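Local coordinates for putative aminooxidase (PDB 2BA9), which isomerises polyunsaturated fatty acids, producing conjugated linoleic acid, and carries a bound flavin-adenine dinucleotide in a fold related to the flavin-containing amine oxidases, at residues Y56-I61 with Y281-C286; R88-E93 with Y98-D103; P164-A167 with G171-D174; D300-E305 with H309-Y314. All coordinates share one frame; numbering follows the deposited sequence.

Contact 1: Y56-I61 with Y281-C286; sequences YEMGAI and YMVDAC. With FAD (flavin-adenine dinucleotide), chain D.
Two bends in the Met58 chain, chi2 -60° and chi3 -56°, fold its thioether back over the strand 281-286, so that SD settles beside Ala285 and CE beside Val283. Met58 SD stands 3.8 Å from Ala285 CB, while Met58 CE lies 3.9 Å from Val283 CG1, the methionine and valine side chains sliding past each other in opposite senses. Tyr56 CG occupies the position between its backbone N and carbonyl carbon (chi1 61°), which brings ring atom CE1 to 3.7 Å from Ala285 CB. Met58 SD meets the same tyrosine ring at its edge and in its plane, so the sulfur, the ring and the alanine methyl form one close group. Beyond it, Tyr56 OH is hydrogen-bonded to Glu364 on strand 359-373.

The other branch of Val283 serves the cofactor. Val283 CG2 is 3.6 Å from Met58 O and equally close to FAD C7M, the methyl at the dimethylbenzene end of the isoalloxazine. Tyr281 CE2 approaches FAD C7M at 3.5 Å, and Ala60 CA comes within 3.4 Å of FAD C5X in the ring system itself. Met58 to Ala60 thus run along the flavin while Tyr281 and Val283 of strand 277-288 pack against C7M, joining the cofactor site to the mixed sheet. Met58 O, set among apolar groups, is hydrogen-bonded to Trp368 NE1.

Across the two segments the side-chain contacts are apolar, with the backbone oxygens of Met58 and Val283 packed among them, consistent with the methyl end of the flavin being seated here mainly by van der Waals contact.

Contact 2: R88-E93 with Y98-D103; sequences REFLHE and YVPEKD
The Tyr98 ring is covered on both faces: His92 NE2 lies over the centre of one, Phe90 CB stands above the other toward the rim, and the backbone carbon of Leu91 approaches the edge in plane. The motif is a beta hairpin of strands 88-91 and 97-98, at one edge of the mixed sheet. The His92 and Tyr98 rings form a face-to-face stack with centroids 3.6 Å apart and planes at 9°, although the two side chains cross at about a right angle. His92 ND1 is hydrogen-bonded to Asp300, which probably helps set the rotation of the imidazole. Tyr98 CG sits between its own N and carbonyl carbon (chi1 73°), carrying the ring back across the strand toward the histidine.

Phe90 takes its cover from Pro100: CG of the proline makes a CH-pi contact 4.1 Å from the Phe90 ring centroid, 24° off the normal. At the phenyl edge lies Arg88 NH1, while Phe90 CE2 stands over a face of the guanidinium. The backbones are joined by Tyr98 N to Phe90 O at 2.9 Å, and water 2 links Phe90 N with Tyr98 O.

Farther along, the bend of Glu101 at chi2 brings its carboxylate round to Arg88. The salt bridge runs from Arg88 NH1 to Glu101 OE2 at 3.2 Å, in the guanidinium plane and nearly along the C-O axis of the acceptor. Water 1 spans the remaining ends of the pair, accepting from Arg88 NH2 at 3.2 Å and donating to Glu101 OE1 at 3.3 Å.

Contact 3: P164-A167 with G171-D174; sequences PFTA and GHFD
Thr166 OG1 donates a hydrogen bond to Gly171 O at 2.6 Å, approaching with a C=O...O angle of 151° and tilted from the carbonyl plane. The same carbonyl receives a CA-H...O contact from Thr166 CA. The methyl branch goes elsewhere: Thr166 CG2, anti to the backbone N, lies over one face of the His172 ring, 3.8 Å from its centroid, a CH-pi contact. Alongside, the Phe165 and Phe173 rings meet obliquely with planes at 33°, the nearest atoms, Phe165 CD2 and Phe173 CE2, being 3.3 Å apart, and Gly171 O also sits at the edge of the Phe165 ring.

The hydroxyl at the start of the short helix 166-170 thus reaches the carbonyl just beyond its end. Gly171 is where the chain leaves helical angles, its positive phi of 99° being a conformation that glycine adopts easily.

Water 3 adds a second link, donating to Thr166 OG1 at 3.0 Å and accepting from Phe173 N at 2.8 Å, so the hydroxyl is gripped from two directions. Farther out, His333 meets the His172 ring edge-to-face, Phe145 packs on Phe173, and Val181 of helix 178-184 touches both phenylalanines.

Contact 4: D300-E305 with H309-Y314; sequences DNMRPE and HVMVYY
Asn301 and His309 cross at a slant, the amide and imidazole planes 28° apart, with the amide lying against the root of the histidine: Asn301 ND2 is 3.5 Å from His309 CB. The same nitrogen of Asn301 donates to Val310 O at 2.9 Å, with an N-H...O angle of 161°. The acceptor lies in the amide plane, whereas the donor is tilted from the carbonyl plane, so the bond is well aligned at the asparagine and less so at the carbonyl. Asn301 OD1 is bonded to Arg306 NE, and this second bond, with the first, is consistent with the assigned orientation of the amide.

Segment 300-305 belongs to the loop joining strands 295-297 and 310-315, antiparallel neighbours in the mixed sheet, and 309-314 leads into the second of them; Asn301 ties the loop back to the start of that strand. His309 ND1 and Val310 N both reach Asp351 of helix 341-355, which holds the strand entry from beyond the loop.

Next to the asparagine, the two methionines meet at an angle. Met302 is extended beyond CG (chi2 172°), which carries CE to 3.6 Å from Met311 O, while Met302 CG packs 4.0 Å from Met311 CB. Met311 CG in turn rests 3.4 Å from Asn301 O. Outside the segments, Thr166 and Ala167 of helix 166-170 touch the methionine pair.

Contact 1 lines the flavin, and the others lie farther from it. Contact 3, centred about 17 Å away, is joined to contact 1 by the probable hydrogen bond from Tyr281 OH to Ala167 O, 2.6 Å long. Contact 4 touches contact 1 directly, Ile61 CG2 lying 3.4 Å from Tyr314 OH, and its Met311 side chain is about 9 Å from the FAD. It is only about 10 Å from contact 3, centre to centre, and meets it where Ala167 CB is 3.5 Å from Met302 CE. Contact 2 is the outlying one, about 23 Å from contact 1 between centres, bound to contact 4 by a salt bridge from Arg303 NH2 to Glu93 OE2 at 2.7 Å. Contacts 1, 2 and 4 all reach the mixed sheet.

Contact 1: Y56-I61 with Y281-C286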
# COMPACT_ATOMS: atom_id res chain seq x y z
N TYR A 56 -13.84 -11.80 -4.28
CA TYR A 56 -12.66 -11.48 -5.05
C TYR A 56 -12.02 -10.22 -4.47
O TYR A 56 -12.61 -9.55 -3.62
CB TYR A 56 -12.99 -11.31 -6.54
CG TYR A 56 -13.96 -10.21 -6.86
CD1 TYR A 56 -13.51 -8.96 -7.27
CD2 TYR A 56 -15.33 -10.41 -6.77
CE1 TYR A 56 -14.40 -7.94 -7.59
CE2 TYR A 56 -16.22 -9.40 -7.08
CZ TYR A 56 -15.75 -8.16 -7.49
OH TYR A 56 -16.64 -7.16 -7.80
N GLU A 57 -10.81 -9.92 -4.92
CA GLU A 57 -10.04 -8.82 -4.37
C GLU A 57 -10.01 -7.69 -5.40
O GLU A 57 -9.54 -7.85 -6.54
CB GLU A 57 -8.62 -9.26 -4.02
CG GLU A 57 -8.49 -10.41 -2.99
CD GLU A 57 -8.68 -9.98 -1.53
OE1 GLU A 57 -9.44 -9.02 -1.27
OE2 GLU A 57 -8.05 -10.62 -0.64
N MET A 58 -10.53 -6.55 -4.99
CA MET A 58 -10.34 -5.31 -5.72
C MET A 58 -9.10 -4.56 -5.22
O MET A 58 -8.62 -3.63 -5.86
CB MET A 58 -11.60 -4.43 -5.62
CG MET A 58 -12.73 -4.89 -6.54
SD MET A 58 -12.32 -4.88 -8.33
CE MET A 58 -11.81 -3.17 -8.51
N GLY A 59 -8.57 -4.99 -4.08
CA GLY A 59 -7.36 -4.37 -3.52
C GLY A 59 -6.30 -5.38 -3.12
O GLY A 59 -6.02 -6.34 -3.86
N ALA A 60 -5.71 -5.17 -1.93
CA ALA A 60 -4.73 -6.08 -1.38
C ALA A 60 -5.17 -7.52 -1.49
O ALA A 60 -6.35 -7.85 -1.30
CB ALA A 60 -4.42 -5.74 0.09
N ILE A 61 -4.20 -8.38 -1.80
CA ILE A 61 -4.36 -9.81 -1.90
C ILE A 61 -3.55 -10.57 -0.85
O ILE A 61 -4.04 -11.51 -0.23
CB ILE A 61 -3.87 -10.32 -3.27
CG1 ILE A 61 -4.53 -9.54 -4.41
CG2 ILE A 61 -4.10 -11.83 -3.38
CD1 ILE A 61 -3.91 -9.80 -5.79
N TYR A 281 -3.53 3.82 -9.61
CA TYR A 281 -3.47 2.36 -9.83
C TYR A 281 -4.86 1.78 -10.09
O TYR A 281 -5.73 1.84 -9.21
CB TYR A 281 -2.86 1.71 -8.58
CG TYR A 281 -2.40 0.27 -8.66
CD1 TYR A 281 -1.90 -0.28 -9.84
CD2 TYR A 281 -2.41 -0.54 -7.51
CE1 TYR A 281 -1.44 -1.61 -9.89
CE2 TYR A 281 -1.96 -1.85 -7.55
CZ TYR A 281 -1.47 -2.39 -8.74
OH TYR A 281 -1.00 -3.69 -8.78
N MET A 282 -5.06 1.24 -11.29
CA MET A 282 -6.39 0.83 -11.75
C MET A 282 -6.54 -0.67 -11.82
O MET A 282 -5.74 -1.37 -12.45
CB MET A 282 -6.71 1.45 -13.11
CG MET A 282 -8.12 1.15 -13.59
SD MET A 282 -8.70 2.28 -14.88
CE MET A 282 -8.48 1.28 -16.34
N VAL A 283 -7.59 -1.15 -11.18
CA VAL A 283 -7.92 -2.56 -11.15
C VAL A 283 -9.23 -2.72 -11.91
O VAL A 283 -10.15 -1.92 -11.75
CB VAL A 283 -8.10 -3.07 -9.72
CG1 VAL A 283 -8.40 -4.58 -9.69
CG2 VAL A 283 -6.87 -2.73 -8.89
N ASP A 284 -9.28 -3.75 -12.75
CA ASP A 284 -10.50 -4.12 -13.44
C ASP A 284 -10.77 -5.57 -13.11
O ASP A 284 -9.89 -6.42 -13.28
CB ASP A 284 -10.34 -3.97 -14.95
CG ASP A 284 -10.34 -2.54 -15.39
OD1 ASP A 284 -11.37 -2.11 -15.94
OD2 ASP A 284 -9.31 -1.85 -15.22
N ALA A 285 -11.98 -5.85 -12.64
CA ALA A 285 -12.43 -7.21 -12.36
C ALA A 285 -13.13 -7.74 -13.60
O ALA A 285 -14.12 -7.17 -14.03
CB ALA A 285 -13.38 -7.25 -11.13
N CYS A 286 -12.59 -8.83 -14.15
CA CYS A 286 -12.95 -9.32 -15.48
C CYS A 286 -13.53 -10.74 -15.47
O CYS A 286 -13.04 -11.59 -14.76
CB CYS A 286 -11.73 -9.32 -16.40
SG CYS A 286 -10.94 -7.71 -16.63
PA FAD D . -6.55 2.97 3.08
O1A FAD D . -6.50 1.48 2.95
O2A FAD D . -6.62 3.76 1.80
O5B FAD D . -7.84 3.37 3.93
C5B FAD D . -8.04 4.73 4.22
C4B FAD D . -9.42 4.94 4.81
O4B FAD D . -9.58 6.31 5.12
C3B FAD D . -10.53 4.53 3.84
O3B FAD D . -11.41 3.63 4.47
C2B FAD D . -11.18 5.84 3.46
O2B FAD D . -12.55 5.70 3.08
C1B FAD D . -10.86 6.70 4.70
N9A FAD D . -10.93 8.14 4.35
C8A FAD D . -10.27 8.79 3.34
N7A FAD D . -10.63 10.10 3.35
C5A FAD D . -11.52 10.29 4.36
C6A FAD D . -12.23 11.42 4.83
N6A FAD D . -11.79 12.67 4.48
N1A FAD D . -13.06 11.28 5.94
C2A FAD D . -13.24 10.04 6.54
N3A FAD D . -12.54 8.94 6.07
C4A FAD D . -11.72 9.05 4.99
N1 FAD D . -0.93 -4.21 0.73
C2 FAD D . -0.16 -5.28 1.15
O2 FAD D . 0.28 -5.30 2.30
N3 FAD D . 0.14 -6.30 0.27
C4 FAD D . -0.35 -6.27 -1.02
O4 FAD D . -0.08 -7.21 -1.78
C4X FAD D . -1.15 -5.20 -1.44
N5 FAD D . -1.64 -5.13 -2.73
C5X FAD D . -2.56 -4.17 -3.11
C6 FAD D . -3.15 -4.21 -4.37
C7 FAD D . -4.11 -3.25 -4.72
C7M FAD D . -4.73 -3.33 -6.08
C8 FAD D . -4.45 -2.25 -3.81
C8M FAD D . -5.47 -1.20 -4.14
C9 FAD D . -3.85 -2.22 -2.56
C9A FAD D . -2.90 -3.17 -2.19
N10 FAD D . -2.26 -3.14 -0.94
C10 FAD D . -1.45 -4.18 -0.54
C1' FAD D . -2.16 -1.88 -0.16
C2' FAD D . -3.08 -1.88 1.06
O2' FAD D . -4.40 -2.29 0.72
C3' FAD D . -3.07 -0.48 1.64
O3' FAD D . -1.72 -0.05 1.82
C4' FAD D . -3.85 -0.42 2.95
O4' FAD D . -5.24 -0.58 2.73
C5' FAD D . -3.53 0.90 3.64
O5' FAD D . -4.44 1.12 4.68
P FAD D . -4.71 2.63 5.20
O1P FAD D . -5.77 2.63 6.29
O2P FAD D . -3.41 3.19 5.68
O3P FAD D . -5.28 3.45 3.95

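Contact 2: R88-E93 with Y98-D103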
# COMPACT_ATOMS: atom_id res chain seq x y z
N ARG A 88 2.48 -18.13 -10.42
CA ARG A 88 2.56 -17.17 -11.51
C ARG A 88 3.40 -17.68 -12.67
O ARG A 88 4.19 -18.61 -12.54
CB ARG A 88 3.09 -15.81 -11.01
CG ARG A 88 4.61 -15.70 -10.77
CD ARG A 88 5.16 -16.67 -9.70
NE ARG A 88 6.60 -16.51 -9.55
CZ ARG A 88 7.52 -17.05 -10.36
NH1 ARG A 88 8.81 -16.84 -10.12
NH2 ARG A 88 7.15 -17.81 -11.40
N GLU A 89 3.20 -17.06 -13.82
CA GLU A 89 4.11 -17.22 -14.94
C GLU A 89 4.52 -15.82 -15.43
O GLU A 89 4.01 -14.80 -14.95
CB GLU A 89 3.46 -18.04 -16.05
CG GLU A 89 2.39 -17.30 -16.84
CD GLU A 89 1.54 -18.22 -17.71
OE1 GLU A 89 1.90 -19.40 -17.89
OE2 GLU A 89 0.50 -17.74 -18.21
N PHE A 90 5.43 -15.80 -16.39
CA PHE A 90 5.94 -14.55 -16.93
C PHE A 90 5.67 -14.49 -18.41
O PHE A 90 5.90 -15.46 -19.13
CB PHE A 90 7.43 -14.40 -16.62
CG PHE A 90 7.69 -13.99 -15.21
CD1 PHE A 90 7.56 -12.66 -14.83
CD2 PHE A 90 8.02 -14.93 -14.23
CE1 PHE A 90 7.76 -12.26 -13.51
CE2 PHE A 90 8.24 -14.55 -12.91
CZ PHE A 90 8.10 -13.21 -12.54
N LEU A 91 5.17 -13.33 -18.83
CA LEU A 91 4.71 -13.07 -20.18
C LEU A 91 5.47 -11.89 -20.75
O LEU A 91 5.79 -10.95 -20.03
CB LEU A 91 3.23 -12.68 -20.19
CG LEU A 91 2.21 -13.65 -19.61
CD1 LEU A 91 0.84 -13.03 -19.74
CD2 LEU A 91 2.30 -15.00 -20.31
N HIS A 92 5.72 -11.93 -22.05
CA HIS A 92 6.19 -10.77 -22.79
C HIS A 92 4.98 -9.93 -23.16
O HIS A 92 3.83 -10.36 -23.02
CB HIS A 92 7.00 -11.19 -24.03
CG HIS A 92 8.38 -11.67 -23.71
ND1 HIS A 92 9.34 -10.84 -23.16
CD2 HIS A 92 8.98 -12.87 -23.88
CE1 HIS A 92 10.46 -11.52 -22.99
NE2 HIS A 92 10.26 -12.76 -23.42
N GLU A 93 5.24 -8.72 -23.62
CA GLU A 93 4.15 -7.82 -23.96
C GLU A 93 3.28 -8.32 -25.10
O GLU A 93 2.17 -7.82 -25.28
CB GLU A 93 4.68 -6.43 -24.28
CG GLU A 93 5.53 -6.34 -25.53
CD GLU A 93 6.12 -4.98 -25.66
OE1 GLU A 93 5.94 -4.35 -26.71
OE2 GLU A 93 6.71 -4.52 -24.67
N TYR A 98 7.52 -17.01 -20.94
CA TYR A 98 8.93 -17.29 -20.81
C TYR A 98 9.30 -17.36 -19.35
O TYR A 98 8.56 -16.86 -18.50
CB TYR A 98 9.76 -16.22 -21.52
CG TYR A 98 9.83 -14.86 -20.83
CD1 TYR A 98 11.02 -14.38 -20.32
CD2 TYR A 98 8.70 -14.04 -20.74
CE1 TYR A 98 11.10 -13.13 -19.71
CE2 TYR A 98 8.77 -12.80 -20.14
CZ TYR A 98 9.97 -12.35 -19.63
OH TYR A 98 10.03 -11.10 -19.04
N VAL A 99 10.47 -17.94 -19.10
CA VAL A 99 10.99 -18.18 -17.76
C VAL A 99 12.27 -17.36 -17.56
O VAL A 99 13.35 -17.77 -18.00
CB VAL A 99 11.30 -19.69 -17.57
CG1 VAL A 99 11.56 -20.00 -16.10
CG2 VAL A 99 10.17 -20.55 -18.10
N PRO A 100 12.16 -16.18 -16.94
CA PRO A 100 13.34 -15.32 -16.85
C PRO A 100 14.53 -15.98 -16.14
O PRO A 100 15.68 -15.71 -16.50
CB PRO A 100 12.83 -14.07 -16.10
CG PRO A 100 11.48 -14.35 -15.65
CD PRO A 100 10.97 -15.56 -16.35
N GLU A 101 14.25 -16.86 -15.19
CA GLU A 101 15.26 -17.55 -14.39
C GLU A 101 16.24 -18.39 -15.22
O GLU A 101 17.32 -18.72 -14.74
CB GLU A 101 14.59 -18.44 -13.33
CG GLU A 101 13.60 -17.71 -12.39
CD GLU A 101 12.15 -17.67 -12.90
OE1 GLU A 101 11.92 -17.82 -14.12
OE2 GLU A 101 11.24 -17.47 -12.07
N LYS A 102 15.85 -18.73 -16.44
CA LYS A 102 16.69 -19.57 -17.30
C LYS A 102 17.43 -18.79 -18.39
O LYS A 102 18.06 -19.38 -19.26
CB LYS A 102 15.85 -20.72 -17.87
CG LYS A 102 15.27 -21.58 -16.74
CD LYS A 102 15.70 -23.03 -16.84
CE LYS A 102 15.91 -23.70 -15.48
NZ LYS A 102 14.63 -23.97 -14.77
N ASP A 103 17.39 -17.46 -18.32
CA ASP A 103 18.17 -16.63 -19.23
C ASP A 103 19.67 -16.84 -18.97
O ASP A 103 20.14 -16.55 -17.88
CB ASP A 103 17.79 -15.16 -19.07
CG ASP A 103 18.27 -14.31 -20.24
OD1 ASP A 103 19.43 -14.46 -20.68
OD2 ASP A 103 17.45 -13.48 -20.71
O HOH W 1 8.66 -18.33 -14.12
O HOH W 2 7.13 -18.18 -16.43

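Contact 3: P164-A167 with G171-D174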
# COMPACT_ATOMS: atom_id res chain seq x y z
N PRO A 164 7.19 -7.66 -7.71
CA PRO A 164 6.31 -7.32 -6.59
C PRO A 164 6.26 -5.83 -6.25
O PRO A 164 5.69 -5.46 -5.22
CB PRO A 164 6.93 -8.08 -5.42
CG PRO A 164 8.07 -8.83 -5.94
CD PRO A 164 8.47 -8.17 -7.21
N PHE A 165 6.88 -4.99 -7.07
CA PHE A 165 6.89 -3.57 -6.77
C PHE A 165 6.10 -2.75 -7.78
O PHE A 165 5.00 -2.28 -7.46
CB PHE A 165 8.31 -3.02 -6.61
CG PHE A 165 8.34 -1.65 -5.99
CD1 PHE A 165 8.25 -1.51 -4.60
CD2 PHE A 165 8.37 -0.51 -6.78
CE1 PHE A 165 8.23 -0.25 -4.02
CE2 PHE A 165 8.36 0.75 -6.20
CZ PHE A 165 8.31 0.89 -4.82
N THR A 166 6.64 -2.61 -8.99
CA THR A 166 6.02 -1.80 -10.03
C THR A 166 4.66 -2.36 -10.47
O THR A 166 3.69 -1.61 -10.60
CB THR A 166 6.96 -1.64 -11.23
OG1 THR A 166 8.17 -0.99 -10.80
CG2 THR A 166 6.31 -0.82 -12.35
N ALA A 167 4.60 -3.66 -10.70
CA ALA A 167 3.35 -4.36 -11.05
C ALA A 167 2.27 -4.21 -9.97
O ALA A 167 1.08 -4.13 -10.28
CB ALA A 167 3.64 -5.84 -11.30
N GLY A 171 4.95 2.03 -8.61
CA GLY A 171 5.66 2.97 -9.47
C GLY A 171 7.00 2.44 -9.91
O GLY A 171 7.27 1.26 -9.80
N HIS A 172 7.85 3.35 -10.39
CA HIS A 172 9.00 2.96 -11.18
C HIS A 172 10.32 3.34 -10.53
O HIS A 172 10.45 4.41 -9.95
CB HIS A 172 8.86 3.54 -12.59
CG HIS A 172 7.69 2.99 -13.35
ND1 HIS A 172 6.39 3.36 -13.07
CD2 HIS A 172 7.62 2.08 -14.34
CE1 HIS A 172 5.57 2.71 -13.88
NE2 HIS A 172 6.29 1.92 -14.66
N PHE A 173 11.29 2.43 -10.65
CA PHE A 173 12.60 2.55 -10.00
C PHE A 173 13.46 3.71 -10.51
O PHE A 173 14.43 4.12 -9.85
CB PHE A 173 13.38 1.24 -10.15
CG PHE A 173 12.82 0.07 -9.37
CD1 PHE A 173 13.15 -1.23 -9.75
CD2 PHE A 173 12.00 0.24 -8.25
CE1 PHE A 173 12.66 -2.34 -9.05
CE2 PHE A 173 11.51 -0.88 -7.54
CZ PHE A 173 11.84 -2.16 -7.94
N ASP A 174 13.13 4.24 -11.69
CA ASP A 174 13.82 5.42 -12.21
C ASP A 174 13.60 6.68 -11.34
O ASP A 174 14.37 7.63 -11.43
CB ASP A 174 13.41 5.68 -13.67
CG ASP A 174 11.92 6.05 -13.80
OD1 ASP A 174 11.11 5.13 -14.04
OD2 ASP A 174 11.58 7.25 -13.67
O HOH W 3 10.81 -0.06 -11.82

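Contact 4: D300-E305 with H309-Y314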
# COMPACT_ATOMS: atom_id res chain seq x y z
N ASP A 300 7.82 -6.67 -19.37
CA ASP A 300 7.81 -5.77 -20.52
C ASP A 300 6.94 -4.53 -20.30
O ASP A 300 7.31 -3.43 -20.72
CB ASP A 300 7.32 -6.50 -21.79
CG ASP A 300 8.40 -7.37 -22.41
OD1 ASP A 300 9.59 -7.27 -22.03
OD2 ASP A 300 8.05 -8.16 -23.30
N ASN A 301 5.78 -4.74 -19.65
CA ASN A 301 4.75 -3.70 -19.47
C ASN A 301 4.92 -2.88 -18.18
O ASN A 301 4.12 -1.99 -17.91
CB ASN A 301 3.33 -4.29 -19.54
CG ASN A 301 2.89 -4.61 -20.97
OD1 ASN A 301 3.56 -4.26 -21.94
ND2 ASN A 301 1.72 -5.25 -21.10
N MET A 302 6.00 -3.17 -17.44
CA MET A 302 6.39 -2.42 -16.24
C MET A 302 7.43 -1.31 -16.53
O MET A 302 7.82 -0.57 -15.62
CB MET A 302 6.98 -3.38 -15.21
CG MET A 302 6.03 -4.43 -14.72
SD MET A 302 6.88 -5.63 -13.70
CE MET A 302 5.79 -7.07 -13.84
N ARG A 303 7.89 -1.24 -17.77
CA ARG A 303 8.68 -0.13 -18.28
C ARG A 303 7.82 1.13 -18.35
O ARG A 303 6.66 1.06 -18.78
CB ARG A 303 9.10 -0.42 -19.72
CG ARG A 303 10.08 -1.53 -19.90
CD ARG A 303 10.67 -1.51 -21.31
NE ARG A 303 9.89 -2.30 -22.27
CZ ARG A 303 9.31 -1.85 -23.38
NH1 ARG A 303 9.39 -0.57 -23.73
NH2 ARG A 303 8.65 -2.69 -24.16
N PRO A 304 8.39 2.30 -18.01
CA PRO A 304 7.68 3.58 -18.12
C PRO A 304 7.14 3.85 -19.53
O PRO A 304 6.09 4.46 -19.70
CB PRO A 304 8.76 4.60 -17.77
CG PRO A 304 9.69 3.85 -16.89
CD PRO A 304 9.75 2.49 -17.50
N GLU A 305 7.87 3.36 -20.53
CA GLU A 305 7.49 3.42 -21.93
C GLU A 305 6.20 2.65 -22.20
O GLU A 305 5.55 2.86 -23.23
CB GLU A 305 8.62 2.82 -22.78
CG GLU A 305 9.90 3.65 -22.81
CD GLU A 305 10.89 3.40 -21.67
OE1 GLU A 305 10.70 2.49 -20.83
OE2 GLU A 305 11.88 4.15 -21.62
N HIS A 309 -0.36 -0.04 -19.67
CA HIS A 309 -0.56 -1.44 -20.05
C HIS A 309 -0.74 -2.31 -18.82
O HIS A 309 -0.32 -1.94 -17.74
CB HIS A 309 0.58 -1.94 -20.94
CG HIS A 309 0.43 -1.50 -22.36
ND1 HIS A 309 -0.44 -2.12 -23.23
CD2 HIS A 309 1.01 -0.49 -23.06
CE1 HIS A 309 -0.38 -1.52 -24.42
NE2 HIS A 309 0.48 -0.52 -24.33
N VAL A 310 -1.38 -3.45 -18.99
CA VAL A 310 -1.52 -4.43 -17.92
C VAL A 310 -0.15 -5.02 -17.56
O VAL A 310 0.53 -5.57 -18.42
CB VAL A 310 -2.45 -5.59 -18.31
CG1 VAL A 310 -2.45 -6.68 -17.23
CG2 VAL A 310 -3.87 -5.08 -18.56
N MET A 311 0.21 -4.93 -16.28
CA MET A 311 1.49 -5.41 -15.78
C MET A 311 1.40 -6.79 -15.13
O MET A 311 2.39 -7.48 -15.00
CB MET A 311 2.05 -4.42 -14.77
CG MET A 311 2.12 -3.00 -15.30
SD MET A 311 2.87 -1.92 -14.08
CE MET A 311 1.51 -1.70 -12.94
N VAL A 312 0.19 -7.17 -14.73
CA VAL A 312 -0.04 -8.42 -14.04
C VAL A 312 -1.54 -8.66 -13.99
O VAL A 312 -2.33 -7.71 -14.04
CB VAL A 312 0.54 -8.42 -12.60
CG1 VAL A 312 -0.04 -7.28 -11.79
CG2 VAL A 312 0.29 -9.77 -11.90
N TYR A 313 -1.92 -9.93 -13.95
CA TYR A 313 -3.31 -10.29 -13.70
C TYR A 313 -3.36 -11.42 -12.70
O TYR A 313 -2.44 -12.22 -12.61
CB TYR A 313 -4.07 -10.63 -14.98
CG TYR A 313 -3.47 -11.73 -15.82
CD1 TYR A 313 -3.70 -13.07 -15.53
CD2 TYR A 313 -2.70 -11.43 -16.93
CE1 TYR A 313 -3.16 -14.07 -16.31
CE2 TYR A 313 -2.15 -12.41 -17.71
CZ TYR A 313 -2.38 -13.74 -17.41
OH TYR A 313 -1.82 -14.73 -18.22
N TYR A 314 -4.45 -11.46 -11.94
CA TYR A 314 -4.61 -12.38 -10.82
C TYR A 314 -5.64 -13.49 -11.08
O TYR A 314 -6.83 -13.21 -11.28
CB TYR A 314 -5.01 -11.55 -9.60
CG TYR A 314 -5.29 -12.31 -8.32
CD1 TYR A 314 -4.58 -13.45 -7.98
CD2 TYR A 314 -6.25 -11.85 -7.44
CE1 TYR A 314 -4.85 -14.13 -6.80
CE2 TYR A 314 -6.52 -12.50 -6.28
CZ TYR A 314 -5.83 -13.64 -5.95
OH TYR A 314 -6.11 -14.26 -4.77